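Local coordinates for alpha-catenin-like protein hmp-1 (Caenorhabditis elegans, PDB 5H5M) that helps build cadherin-catenin adherens junctions, where it is required for cell migration and cell shape changes during embryonic body enclosure and elongation, at residues D121-T126 and R225-A230; A194-L199 and Q210-T215; R315-Q320 and H363-D368. One frame throughout, in Å; residues are numbered along the deposited sequence.

All three contacts lie in the M domain of this vinculin-family protein, and each joins parts of a predominantly helical chain. Contacts 1 and 2 share helix 207-233, which meets the turn after helix 92-122 in the first and its preceding neighbour, helix 173-202, in the second; their centres are about 22 Å apart. The hairpin of contact 2 falls within the sequence spanned by contact 1. Contact 3 follows later in the chain and ties helix 305-339 to helix 345-374. Its centre is about 21 Å from that of contact 1 and about 37 Å from that of contact 2. No two contacts touch: contacts 1 and 3 come within about 12 Å at their nearest atoms.

Contact 1 (D121-T126 and R225-A230); sequences DAFLDT and RLLTTA
Phe123 turns its CG anti to its own carbonyl carbon (chi1 -68°), which sends the ring from segment 121-126, just past the end of helix 92-122, to helix segment 225-230, where Leu227 and Thr228 receive it. On the helix, the chi1 of Thr228 (-52°) sets OG1 beside the backbone N and leaves CG2 anti to it, placing the hydroxyl by the ring, a bridging water and the carbonyl O of Val224. Leu227 meets the ring at its edge: CD2 lies near the ring plane, 3.9 Å from CZ of Phe123, and the two side chains cross at about a right angle. Thr228 approaches obliquely, its OG1 3.7 Å from CD2 of Phe123, as the two side chains slide past each other in opposite directions.

The polar half of the contact runs through one water. It donates to OG1 of Thr228 at 2.8 Å and lies 2.6 Å from OG1 of Thr126, linking the two threonines beside the aromatic ring. OG1 of Thr228 is also hydrogen-bonded to the carbonyl O of Val224, one turn back, and the two bonds together probably fix the rotation of the hydroxyl. A serine in place of Phe123 would probably leave CD2 of Leu227 without the ring edge it packs on and open a gap between the turn and the helix.

Phe123 is the first residue to depart from helical geometry after helix 92-122. Asp125 precedes the turn into the next helix; its OD1 makes a weak hydrogen bond to N of Arg127 and its OD2 bonds to OG1 of Thr128. The ring is wedged among several helices: besides helix 207-233, it touches Ile159 of helix 142-166 and Arg289 of helix 276-300, while Leu227 packs on Leu186 of helix 173-202.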
ATOM      1  N   ASP A 121       2.930  -1.026   2.750  1.00 26.05           N
ATOM      2  CA  ASP A 121       4.222  -1.502   3.243  1.00 27.44           C
ATOM      3  C   ASP A 121       5.354  -0.502   3.003  1.00 26.99           C
ATOM      4  O   ASP A 121       6.125  -0.193   3.911  1.00 33.17           O
ATOM      5  CB  ASP A 121       4.596  -2.839   2.588  1.00 19.52           C
ATOM      6  CG  ASP A 121       3.681  -3.978   3.007  1.00 24.79           C
ATOM      7  OD1 ASP A 121       3.032  -3.869   4.068  1.00 28.86           O
ATOM      8  OD2 ASP A 121       3.618  -4.991   2.276  1.00 27.71           O
ATOM      9  N   ALA A 122       5.446  -0.002   1.777  1.00 20.20           N
ATOM     10  CA  ALA A 122       6.618   0.755   1.347  1.00 17.94           C
ATOM     11  C   ALA A 122       6.707   2.149   1.961  1.00 17.95           C
ATOM     12  O   ALA A 122       7.801   2.687   2.122  1.00 22.30           O
ATOM     13  CB  ALA A 122       6.637   0.857  -0.172  1.00 18.01           C
ATOM     14  N   PHE A 123       5.561   2.728   2.310  1.00 19.46           N
ATOM     15  CA  PHE A 123       5.523   4.122   2.740  1.00 18.83           C
ATOM     16  C   PHE A 123       5.108   4.302   4.199  1.00 20.83           C
ATOM     17  O   PHE A 123       4.789   5.414   4.620  1.00 22.90           O
ATOM     18  CB  PHE A 123       4.588   4.925   1.827  1.00 17.78           C
ATOM     19  CG  PHE A 123       5.109   5.074   0.423  1.00 21.39           C
ATOM     20  CD1 PHE A 123       4.933   4.058  -0.508  1.00 21.16           C
ATOM     21  CD2 PHE A 123       5.795   6.217   0.041  1.00 17.07           C
ATOM     22  CE1 PHE A 123       5.427   4.182  -1.798  1.00 18.16           C
ATOM     23  CE2 PHE A 123       6.291   6.350  -1.248  1.00 23.44           C
ATOM     24  CZ  PHE A 123       6.109   5.329  -2.169  1.00 19.74           C
ATOM     25  N   LEU A 124       5.127   3.222   4.974  1.00 22.32           N
ATOM     26  CA  LEU A 124       4.770   3.324   6.388  1.00 24.72           C
ATOM     27  C   LEU A 124       5.843   4.061   7.187  1.00 25.68           C
ATOM     28  O   LEU A 124       5.571   4.561   8.275  1.00 27.72           O
ATOM     29  CB  LEU A 124       4.505   1.935   6.994  1.00 26.55           C
ATOM     30  CG  LEU A 124       5.596   0.896   7.286  1.00 33.96           C
ATOM     31  CD1 LEU A 124       6.318   1.165   8.601  1.00 29.83           C
ATOM     32  CD2 LEU A 124       4.974  -0.495   7.319  1.00 34.82           C
ATOM     33  N   ASP A 125       7.059   4.125   6.653  1.00 24.48           N
ATOM     34  CA  ASP A 125       8.146   4.826   7.331  1.00 31.39           C
ATOM     35  C   ASP A 125       9.219   5.263   6.343  1.00 28.46           C
ATOM     36  O   ASP A 125      10.182   4.538   6.095  1.00 38.14           O
ATOM     37  CB  ASP A 125       8.758   3.942   8.420  1.00 42.62           C
ATOM     38  CG  ASP A 125       9.733   4.695   9.309  1.00 58.44           C
ATOM     39  OD1 ASP A 125       9.940   5.908   9.089  1.00 54.31           O
ATOM     40  OD2 ASP A 125      10.280   4.074  10.245  1.00 70.69           O
ATOM     41  N   THR A 126       9.053   6.460   5.792  1.00 29.50           N
ATOM     42  CA  THR A 126       9.967   6.967   4.774  1.00 29.44           C
ATOM     43  C   THR A 126      11.057   7.870   5.356  1.00 28.61           C
ATOM     44  O   THR A 126      11.907   8.374   4.623  1.00 29.60           O
ATOM     45  CB  THR A 126       9.208   7.750   3.688  1.00 25.15           C
ATOM     46  OG1 THR A 126       8.468   8.814   4.299  1.00 27.09           O
ATOM     47  CG2 THR A 126       8.256   6.836   2.938  1.00 25.12           C
ATOM     48  N   ARG A 225       8.254  13.323  -0.278  1.00 26.24           N
ATOM     49  CA  ARG A 225       7.019  13.980   0.134  1.00 20.86           C
ATOM     50  C   ARG A 225       6.112  14.211  -1.073  1.00 27.76           C
ATOM     51  O   ARG A 225       4.907  13.969  -1.021  1.00 25.22           O
ATOM     52  CB  ARG A 225       7.328  15.304   0.837  1.00 23.17           C
ATOM     53  CG  ARG A 225       6.106  16.053   1.343  1.00 38.57           C
ATOM     54  CD  ARG A 225       6.509  17.228   2.227  1.00 60.23           C
ATOM     55  NE  ARG A 225       7.167  16.787   3.456  1.00 78.09           N
ATOM     56  CZ  ARG A 225       8.472  16.898   3.696  1.00 77.86           C
ATOM     57  NH1 ARG A 225       9.274  17.445   2.793  1.00 72.03           N
ATOM     58  NH2 ARG A 225       8.977  16.464   4.844  1.00 76.03           N
ATOM     59  N   LEU A 226       6.717  14.677  -2.161  1.00 24.81           N
ATOM     60  CA  LEU A 226       6.023  14.868  -3.425  1.00 28.54           C
ATOM     61  C   LEU A 226       5.413  13.555  -3.917  1.00 23.25           C
ATOM     62  O   LEU A 226       4.248  13.504  -4.301  1.00 25.08           O
ATOM     63  CB  LEU A 226       6.989  15.430  -4.472  1.00 30.83           C
ATOM     64  CG  LEU A 226       6.489  15.501  -5.914  1.00 32.87           C
ATOM     65  CD1 LEU A 226       5.230  16.317  -5.950  1.00 34.74           C
ATOM     66  CD2 LEU A 226       7.533  16.116  -6.831  1.00 35.55           C
ATOM     67  N   LEU A 227       6.212  12.495  -3.896  1.00 20.60           N
ATOM     68  CA  LEU A 227       5.785  11.196  -4.398  1.00 20.45           C
ATOM     69  C   LEU A 227       4.661  10.613  -3.549  1.00 26.54           C
ATOM     70  O   LEU A 227       3.700  10.047  -4.075  1.00 24.99           O
ATOM     71  CB  LEU A 227       6.969  10.228  -4.440  1.00 25.16           C
ATOM     72  CG  LEU A 227       6.622   8.768  -4.737  1.00 22.71           C
ATOM     73  CD1 LEU A 227       6.007   8.643  -6.118  1.00 16.22           C
ATOM     74  CD2 LEU A 227       7.846   7.870  -4.601  1.00 20.24           C
ATOM     75  N   THR A 228       4.788  10.758  -2.234  1.00 22.97           N
ATOM     76  CA  THR A 228       3.792  10.238  -1.307  1.00 26.47           C
ATOM     77  C   THR A 228       2.456  10.932  -1.526  1.00 25.59           C
ATOM     78  O   THR A 228       1.405  10.289  -1.547  1.00 20.93           O
ATOM     79  CB  THR A 228       4.229  10.417   0.157  1.00 25.93           C
ATOM     80  OG1 THR A 228       5.544   9.878   0.334  1.00 23.58           O
ATOM     81  CG2 THR A 228       3.259   9.709   1.092  1.00 18.65           C
ATOM     82  N   THR A 229       2.506  12.248  -1.703  1.00 25.23           N
ATOM     83  CA  THR A 229       1.304  13.026  -1.953  1.00 24.08           C
ATOM     84  C   THR A 229       0.651  12.600  -3.266  1.00 30.22           C
ATOM     85  O   THR A 229      -0.560  12.388  -3.328  1.00 35.89           O
ATOM     86  CB  THR A 229       1.606  14.530  -2.009  1.00 23.00           C
ATOM     87  OG1 THR A 229       2.172  14.945  -0.763  1.00 38.58           O
ATOM     88  CG2 THR A 229       0.325  15.313  -2.251  1.00 25.31           C
ATOM     89  N   ALA A 230       1.461  12.469  -4.311  1.00 18.23           N
ATOM     90  CA  ALA A 230       0.945  12.099  -5.624  1.00 29.39           C
ATOM     91  C   ALA A 230       0.275  10.722  -5.599  1.00 23.67           C
ATOM     92  O   ALA A 230      -0.783  10.534  -6.201  1.00 25.27           O
ATOM     93  CB  ALA A 230       2.058  12.133  -6.653  1.00 20.36           C
TER
HETATM   94  O   HOH W   1       6.701  10.184   2.912  1.00 46.11           O

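Contact 2 (A194-L199 and Q210-T215); sequences AQAAIL and QENMET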
ATOM      1  N   ALA A 194      23.379   7.939  -0.601  1.00 35.06           N
ATOM      2  CA  ALA A 194      24.167   6.928   0.098  1.00 38.32           C
ATOM      3  C   ALA A 194      25.646   7.309   0.142  1.00 29.90           C
ATOM      4  O   ALA A 194      26.264   7.291   1.204  1.00 27.34           O
ATOM      5  CB  ALA A 194      23.992   5.568  -0.561  1.00 33.93           C
ATOM      6  N   GLN A 195      26.198   7.664  -1.014  1.00 24.39           N
ATOM      7  CA  GLN A 195      27.606   8.040  -1.113  1.00 28.01           C
ATOM      8  C   GLN A 195      27.941   9.293  -0.307  1.00 31.65           C
ATOM      9  O   GLN A 195      29.037   9.406   0.240  1.00 45.41           O
ATOM     10  CB  GLN A 195      28.000   8.246  -2.578  1.00 29.96           C
ATOM     11  CG  GLN A 195      28.009   6.965  -3.394  1.00 36.39           C
ATOM     12  CD  GLN A 195      28.904   5.896  -2.792  1.00 40.49           C
ATOM     13  OE1 GLN A 195      30.006   6.181  -2.322  1.00 51.35           O
ATOM     14  NE2 GLN A 195      28.429   4.658  -2.797  1.00 39.93           N
ATOM     15  N   ALA A 196      26.999  10.232  -0.239  1.00 26.67           N
ATOM     16  CA  ALA A 196      27.188  11.446   0.552  1.00 30.18           C
ATOM     17  C   ALA A 196      27.379  11.108   2.029  1.00 29.79           C
ATOM     18  O   ALA A 196      28.130  11.779   2.739  1.00 32.02           O
ATOM     19  CB  ALA A 196      26.008  12.388   0.374  1.00 26.07           C
ATOM     20  N   ALA A 197      26.696  10.062   2.481  1.00 30.05           N
ATOM     21  CA  ALA A 197      26.802   9.612   3.865  1.00 36.53           C
ATOM     22  C   ALA A 197      28.129   8.904   4.102  1.00 31.55           C
ATOM     23  O   ALA A 197      28.740   9.051   5.159  1.00 39.86           O
ATOM     24  CB  ALA A 197      25.638   8.698   4.217  1.00 27.26           C
ATOM     25  N   ILE A 198      28.566   8.132   3.110  1.00 32.77           N
ATOM     26  CA  ILE A 198      29.852   7.451   3.176  1.00 34.46           C
ATOM     27  C   ILE A 198      30.975   8.475   3.285  1.00 35.71           C
ATOM     28  O   ILE A 198      31.918   8.297   4.057  1.00 37.54           O
ATOM     29  CB  ILE A 198      30.093   6.560   1.940  1.00 38.47           C
ATOM     30  CG1 ILE A 198      28.944   5.567   1.758  1.00 40.60           C
ATOM     31  CG2 ILE A 198      31.414   5.814   2.069  1.00 35.77           C
ATOM     32  CD1 ILE A 198      28.769   4.616   2.922  1.00 49.61           C
ATOM     33  N   LEU A 199      30.858   9.553   2.513  1.00 36.96           N
ATOM     34  CA  LEU A 199      31.838  10.635   2.537  1.00 34.34           C
ATOM     35  C   LEU A 199      31.839  11.342   3.887  1.00 38.63           C
ATOM     36  O   LEU A 199      32.897  11.683   4.416  1.00 36.96           O
ATOM     37  CB  LEU A 199      31.559  11.640   1.415  1.00 31.86           C
ATOM     38  CG  LEU A 199      31.735  11.103  -0.008  1.00 42.58           C
ATOM     39  CD1 LEU A 199      31.254  12.112  -1.046  1.00 30.75           C
ATOM     40  CD2 LEU A 199      33.188  10.714  -0.256  1.00 32.69           C
ATOM     41  N   GLN A 210      29.313  17.874   6.192  1.00 40.13           N
ATOM     42  CA  GLN A 210      28.060  17.923   6.939  1.00 40.13           C
ATOM     43  C   GLN A 210      26.986  18.633   6.128  1.00 39.34           C
ATOM     44  O   GLN A 210      25.849  18.167   6.038  1.00 43.66           O
ATOM     45  CB  GLN A 210      28.259  18.626   8.284  1.00 43.33           C
ATOM     46  CG  GLN A 210      29.175  17.885   9.244  1.00 47.46           C
ATOM     47  CD  GLN A 210      29.643  18.755  10.392  1.00 57.48           C
ATOM     48  OE1 GLN A 210      29.271  19.923  10.494  1.00 65.46           O
ATOM     49  NE2 GLN A 210      30.471  18.188  11.264  1.00 60.88           N
ATOM     50  N   GLU A 211      27.356  19.764   5.537  1.00 47.09           N
ATOM     51  CA  GLU A 211      26.430  20.538   4.724  1.00 43.96           C
ATOM     52  C   GLU A 211      26.037  19.777   3.460  1.00 42.92           C
ATOM     53  O   GLU A 211      24.912  19.901   2.982  1.00 36.74           O
ATOM     54  CB  GLU A 211      27.040  21.895   4.361  1.00 43.47           C
ATOM     55  CG  GLU A 211      27.228  22.820   5.555  1.00 62.12           C
ATOM     56  CD  GLU A 211      27.878  24.141   5.181  1.00 76.07           C
ATOM     57  OE1 GLU A 211      28.196  24.335   3.988  1.00 85.43           O
ATOM     58  OE2 GLU A 211      28.071  24.986   6.082  1.00 76.61           O
ATOM     59  N   ASN A 212      26.961  18.984   2.927  1.00 43.90           N
ATOM     60  CA  ASN A 212      26.678  18.207   1.726  1.00 38.02           C
ATOM     61  C   ASN A 212      25.677  17.095   2.004  1.00 34.58           C
ATOM     62  O   ASN A 212      24.822  16.803   1.172  1.00 38.87           O
ATOM     63  CB  ASN A 212      27.963  17.621   1.137  1.00 39.00           C
ATOM     64  CG  ASN A 212      27.696  16.725  -0.062  1.00 41.01           C
ATOM     65  OD1 ASN A 212      27.513  17.203  -1.183  1.00 37.51           O
ATOM     66  ND2 ASN A 212      27.678  15.417   0.169  1.00 30.32           N
ATOM     67  N   MET A 213      25.782  16.476   3.176  1.00 35.70           N
ATOM     68  CA  MET A 213      24.815  15.459   3.568  1.00 40.38           C
ATOM     69  C   MET A 213      23.430  16.072   3.702  1.00 38.05           C
ATOM     70  O   MET A 213      22.444  15.510   3.231  1.00 30.60           O
ATOM     71  CB  MET A 213      25.207  14.789   4.889  1.00 41.47           C
ATOM     72  CG  MET A 213      24.295  13.620   5.245  1.00 30.00           C
ATOM     73  SD  MET A 213      24.506  12.248   4.089  1.00 34.95           S
ATOM     74  CE  MET A 213      22.839  11.627   3.934  1.00 48.48           C
ATOM     75  N   GLU A 214      23.371  17.235   4.342  1.00 36.64           N
ATOM     76  CA  GLU A 214      22.101  17.894   4.614  1.00 39.20           C
ATOM     77  C   GLU A 214      21.435  18.374   3.329  1.00 40.28           C
ATOM     78  O   GLU A 214      20.208  18.357   3.216  1.00 35.15           O
ATOM     79  CB  GLU A 214      22.305  19.064   5.581  1.00 43.96           C
ATOM     80  CG  GLU A 214      21.167  19.255   6.582  1.00 47.93           C
ATOM     81  CD  GLU A 214      21.119  18.169   7.650  1.00 60.62           C
ATOM     82  OE1 GLU A 214      21.957  17.239   7.620  1.00 61.36           O
ATOM     83  OE2 GLU A 214      20.234  18.245   8.527  1.00 72.66           O
ATOM     84  N   THR A 215      22.244  18.797   2.364  1.00 32.63           N
ATOM     85  CA  THR A 215      21.727  19.193   1.061  1.00 39.59           C
ATOM     86  C   THR A 215      21.041  18.006   0.381  1.00 35.19           C
ATOM     87  O   THR A 215      19.936  18.132  -0.152  1.00 34.92           O
ATOM     88  CB  THR A 215      22.845  19.747   0.154  1.00 39.54           C
ATOM     89  OG1 THR A 215      23.287  21.010   0.664  1.00 39.67           O
ATOM     90  CG2 THR A 215      22.344  19.935  -1.273  1.00 38.81           C
TER
HETATM   91  O   HOH W   2      28.955  14.390   2.410  1.00 28.88           O
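Met213 presses its sulfur against the backbone of helix segment 194-199, with SD 3.5 Å from N of Ala197 and 3.7 Å from CB of the same residue. CE extends alongside that methyl, and SD is also 4.0 Å from CB of Ala196. The thioether reaches this place because CG stands anti to the backbone N (chi1 -174°) and the chain then bends at chi2 and chi3, folding its end against the facing helix. Asn212 takes the more open side of the interface. Its ND2 comes within 3.5 Å of the Ala196 methyl, and a water joins the same amide to the main chain opposite: ND2 of Asn212 donates to it at 2.8 Å, and the water in turn donates to the carbonyl O of Ala196. The bridge links the amide to the facing helix where the segments share no direct hydrogen bond.

The small alanine side chains leave room for the thioether and are consistent with the CA atoms of Ala196 and Met213 lying 5.6 Å apart. The segment axes approach to 9.0 Å at 161°, nearly antiparallel. Further out, Met213 is enclosed by Val193 and Leu200 of helix 173-202 and by Leu130 and Ile134 of helix 128-137, whose Leu133 also touches Ala197. Close to the turn between the helices, NE2 of Gln210 bonds to the carbonyl O of Pro204.

This is the packing of an antiparallel helical hairpin, formed by helices 173-202 and 207-233, of the kind that builds the helical bundles of the vinculin/alpha-catenin family.

Contact 3 (R315-Q320 and H363-D368); sequences RILKTQ and HDAVKD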
ATOM      1  N   ARG A 315      -7.365  12.522  15.856  1.00 23.57           N
ATOM      2  CA  ARG A 315      -6.554  13.101  16.920  1.00 26.93           C
ATOM      3  C   ARG A 315      -6.371  12.129  18.088  1.00 30.58           C
ATOM      4  O   ARG A 315      -5.338  12.140  18.759  1.00 35.41           O
ATOM      5  CB  ARG A 315      -7.184  14.407  17.412  1.00 27.57           C
ATOM      6  CG  ARG A 315      -6.378  15.115  18.485  1.00 35.59           C
ATOM      7  CD  ARG A 315      -6.972  16.467  18.839  1.00 42.76           C
ATOM      8  NE  ARG A 315      -6.199  17.131  19.884  1.00 57.18           N
ATOM      9  CZ  ARG A 315      -5.118  17.870  19.658  1.00 61.79           C
ATOM     10  NH1 ARG A 315      -4.677  18.043  18.418  1.00 62.50           N
ATOM     11  NH2 ARG A 315      -4.476  18.435  20.672  1.00 61.18           N
ATOM     12  N   ILE A 316      -7.375  11.291  18.322  1.00 25.71           N
ATOM     13  CA  ILE A 316      -7.312  10.291  19.381  1.00 26.27           C
ATOM     14  C   ILE A 316      -6.253   9.236  19.073  1.00 27.66           C
ATOM     15  O   ILE A 316      -5.443   8.880  19.931  1.00 33.05           O
ATOM     16  CB  ILE A 316      -8.678   9.609  19.585  1.00 34.93           C
ATOM     17  CG1 ILE A 316      -9.693  10.617  20.130  1.00 36.25           C
ATOM     18  CG2 ILE A 316      -8.553   8.415  20.525  1.00 27.62           C
ATOM     19  CD1 ILE A 316     -11.051  10.020  20.420  1.00 35.88           C
ATOM     20  N   LEU A 317      -6.263   8.739  17.841  1.00 24.05           N
ATOM     21  CA  LEU A 317      -5.253   7.792  17.390  1.00 21.47           C
ATOM     22  C   LEU A 317      -3.859   8.402  17.478  1.00 27.00           C
ATOM     23  O   LEU A 317      -2.958   7.827  18.086  1.00 39.38           O
ATOM     24  CB  LEU A 317      -5.536   7.346  15.954  1.00 19.32           C
ATOM     25  CG  LEU A 317      -4.526   6.366  15.351  1.00 22.13           C
ATOM     26  CD1 LEU A 317      -4.479   5.078  16.161  1.00 18.58           C
ATOM     27  CD2 LEU A 317      -4.849   6.078  13.885  1.00 21.64           C
ATOM     28  N   LYS A 318      -3.697   9.580  16.885  1.00 25.35           N
ATOM     29  CA  LYS A 318      -2.388  10.211  16.762  1.00 27.22           C
ATOM     30  C   LYS A 318      -1.789  10.687  18.085  1.00 30.42           C
ATOM     31  O   LYS A 318      -0.613  10.446  18.349  1.00 37.42           O
ATOM     32  CB  LYS A 318      -2.464  11.394  15.793  1.00 26.58           C
ATOM     33  CG  LYS A 318      -1.136  12.112  15.611  1.00 30.64           C
ATOM     34  CD  LYS A 318      -1.077  12.857  14.292  1.00 38.47           C
ATOM     35  CE  LYS A 318       0.313  13.425  14.044  1.00 36.40           C
ATOM     36  NZ  LYS A 318       0.394  14.125  12.731  1.00 56.34           N
ATOM     37  N   THR A 319      -2.582  11.363  18.911  1.00 32.44           N
ATOM     38  CA  THR A 319      -2.044  12.001  20.111  1.00 36.79           C
ATOM     39  C   THR A 319      -2.211  11.170  21.384  1.00 35.75           C
ATOM     40  O   THR A 319      -1.660  11.521  22.429  1.00 34.88           O
ATOM     41  CB  THR A 319      -2.692  13.386  20.353  1.00 40.89           C
ATOM     42  OG1 THR A 319      -4.044  13.221  20.796  1.00 52.40           O
ATOM     43  CG2 THR A 319      -2.673  14.216  19.079  1.00 30.03           C
ATOM     44  N   GLN A 320      -2.968  10.077  21.308  1.00 32.10           N
ATOM     45  CA  GLN A 320      -3.171   9.226  22.482  1.00 34.90           C
ATOM     46  C   GLN A 320      -2.820   7.759  22.235  1.00 34.35           C
ATOM     47  O   GLN A 320      -1.905   7.222  22.862  1.00 33.87           O
ATOM     48  CB  GLN A 320      -4.618   9.316  22.976  1.00 39.06           C
ATOM     49  CG  GLN A 320      -5.018  10.668  23.545  1.00 41.71           C
ATOM     50  CD  GLN A 320      -6.456  10.688  24.027  1.00 49.58           C
ATOM     51  OE1 GLN A 320      -7.168   9.691  23.926  1.00 59.96           O
ATOM     52  NE2 GLN A 320      -6.889  11.827  24.550  1.00 58.30           N
ATOM     53  N   HIS A 363      -5.935  -0.469  16.670  1.00 23.64           N
ATOM     54  CA  HIS A 363      -6.880  -1.077  15.735  1.00 25.62           C
ATOM     55  C   HIS A 363      -8.309  -0.544  15.892  1.00 29.41           C
ATOM     56  O   HIS A 363      -8.952  -0.189  14.901  1.00 28.04           O
ATOM     57  CB  HIS A 363      -6.863  -2.600  15.908  1.00 22.23           C
ATOM     58  CG  HIS A 363      -7.589  -3.342  14.830  1.00 30.72           C
ATOM     59  ND1 HIS A 363      -8.696  -4.124  15.082  1.00 38.59           N
ATOM     60  CD2 HIS A 363      -7.366  -3.426  13.497  1.00 40.57           C
ATOM     61  CE1 HIS A 363      -9.123  -4.657  13.952  1.00 36.87           C
ATOM     62  NE2 HIS A 363      -8.333  -4.249  12.975  1.00 46.60           N
ATOM     63  N   ASP A 364      -8.801  -0.495  17.129  1.00 23.14           N
ATOM     64  CA  ASP A 364     -10.126   0.060  17.413  1.00 23.31           C
ATOM     65  C   ASP A 364     -10.225   1.514  16.968  1.00 29.10           C
ATOM     66  O   ASP A 364     -11.245   1.941  16.417  1.00 26.13           O
ATOM     67  CB  ASP A 364     -10.456  -0.029  18.906  1.00 25.46           C
ATOM     68  CG  ASP A 364     -10.961  -1.399  19.320  1.00 40.48           C
ATOM     69  OD1 ASP A 364     -11.346  -2.196  18.439  1.00 48.13           O
ATOM     70  OD2 ASP A 364     -10.988  -1.673  20.537  1.00 42.35           O
ATOM     71  N   ALA A 365      -9.163   2.271  17.225  1.00 22.54           N
ATOM     72  CA  ALA A 365      -9.132   3.685  16.880  1.00 25.15           C
ATOM     73  C   ALA A 365      -9.209   3.872  15.366  1.00 22.25           C
ATOM     74  O   ALA A 365      -9.830   4.816  14.882  1.00 23.72           O
ATOM     75  CB  ALA A 365      -7.883   4.341  17.440  1.00 23.89           C
ATOM     76  N   VAL A 366      -8.582   2.964  14.624  1.00 19.59           N
ATOM     77  CA  VAL A 366      -8.663   2.994  13.169  1.00 19.08           C
ATOM     78  C   VAL A 366     -10.092   2.715  12.713  1.00 25.26           C
ATOM     79  O   VAL A 366     -10.597   3.373  11.803  1.00 36.52           O
ATOM     80  CB  VAL A 366      -7.691   1.980  12.526  1.00 18.64           C
ATOM     81  CG1 VAL A 366      -7.994   1.802  11.046  1.00 15.81           C
ATOM     82  CG2 VAL A 366      -6.255   2.444  12.714  1.00 23.63           C
ATOM     83  N   LYS A 367     -10.750   1.760  13.366  1.00 28.95           N
ATOM     84  CA  LYS A 367     -12.136   1.431  13.036  1.00 34.62           C
ATOM     85  C   LYS A 367     -13.086   2.586  13.359  1.00 36.40           C
ATOM     86  O   LYS A 367     -14.080   2.791  12.663  1.00 27.68           O
ATOM     87  CB  LYS A 367     -12.586   0.165  13.773  1.00 22.61           C
ATOM     88  CG  LYS A 367     -11.891  -1.105  13.306  1.00 28.57           C
ATOM     89  CD  LYS A 367     -12.543  -2.347  13.897  1.00 38.00           C
ATOM     90  CE  LYS A 367     -12.349  -2.405  15.400  1.00 50.51           C
ATOM     91  NZ  LYS A 367     -12.908  -3.653  15.992  1.00 61.01           N
ATOM     92  N   ASP A 368     -12.777   3.333  14.417  1.00 38.32           N
ATOM     93  CA  ASP A 368     -13.580   4.492  14.799  1.00 33.15           C
ATOM     94  C   ASP A 368     -13.472   5.590  13.749  1.00 38.12           C
ATOM     95  O   ASP A 368     -14.454   6.263  13.435  1.00 48.92           O
ATOM     96  CB  ASP A 368     -13.148   5.029  16.167  1.00 31.40           C
ATOM     97  CG  ASP A 368     -13.493   4.083  17.305  1.00 39.60           C
ATOM     98  OD1 ASP A 368     -14.342   3.188  17.107  1.00 40.50           O
ATOM     99  OD2 ASP A 368     -12.918   4.241  18.402  1.00 44.49           O
TER
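Leu317 and Ala365 are the nearest CA pair of the two segments, 5.7 Å apart, where the chains run in roughly opposite, oblique directions and segment 315-320 opens into a wider pi-type turn at residues 317-320. The leucine straddles two residues of the facing helix. Its CD1 reaches the methyl of Ala365, 3.7 Å from CB, while its other branch goes to Val366, with CD2 4.1 Å from CG2. CG of Leu317 is anti to the backbone N (chi1 179°), and the torsion that follows (chi2 61°) spreads the two methyls toward these separate targets. CB of Leu317 also passes 4.1 Å from CB of Ala365. Val366 lies at an oblique angle to the leucine and offers CG2, the branch beside its own backbone N. No hydrogen bond joins the segments; all their touching atoms are carbons, and all three residues are buried.

Polar groups hold each helix from within, away from this interface. On the first, the carbonyl O of Arg315 is gripped twice by Thr319, which itself lies within the wider turn: by OG1 at 2.6 Å and by N at 2.9 Å. They come in from opposite faces of the carbonyl plane, and the OG1 bond ties the hydroxyl to the backbone. On the second, NZ of Lys367 forms a salt bridge with OD1 of Asp364 at 3.2 Å, one turn apart on the same helix; its hydrogen bond is weak.

Beyond the two segments, Val362 and Ile369 of helix 345-374 also pack on Leu317. Helix 276-300 supplies Cys291 against the leucine, and Ile248 of helix 237-260 rests on Val366, so the contact lies within a bundle of four helices: 237-260, 276-300, 305-339 and 345-374.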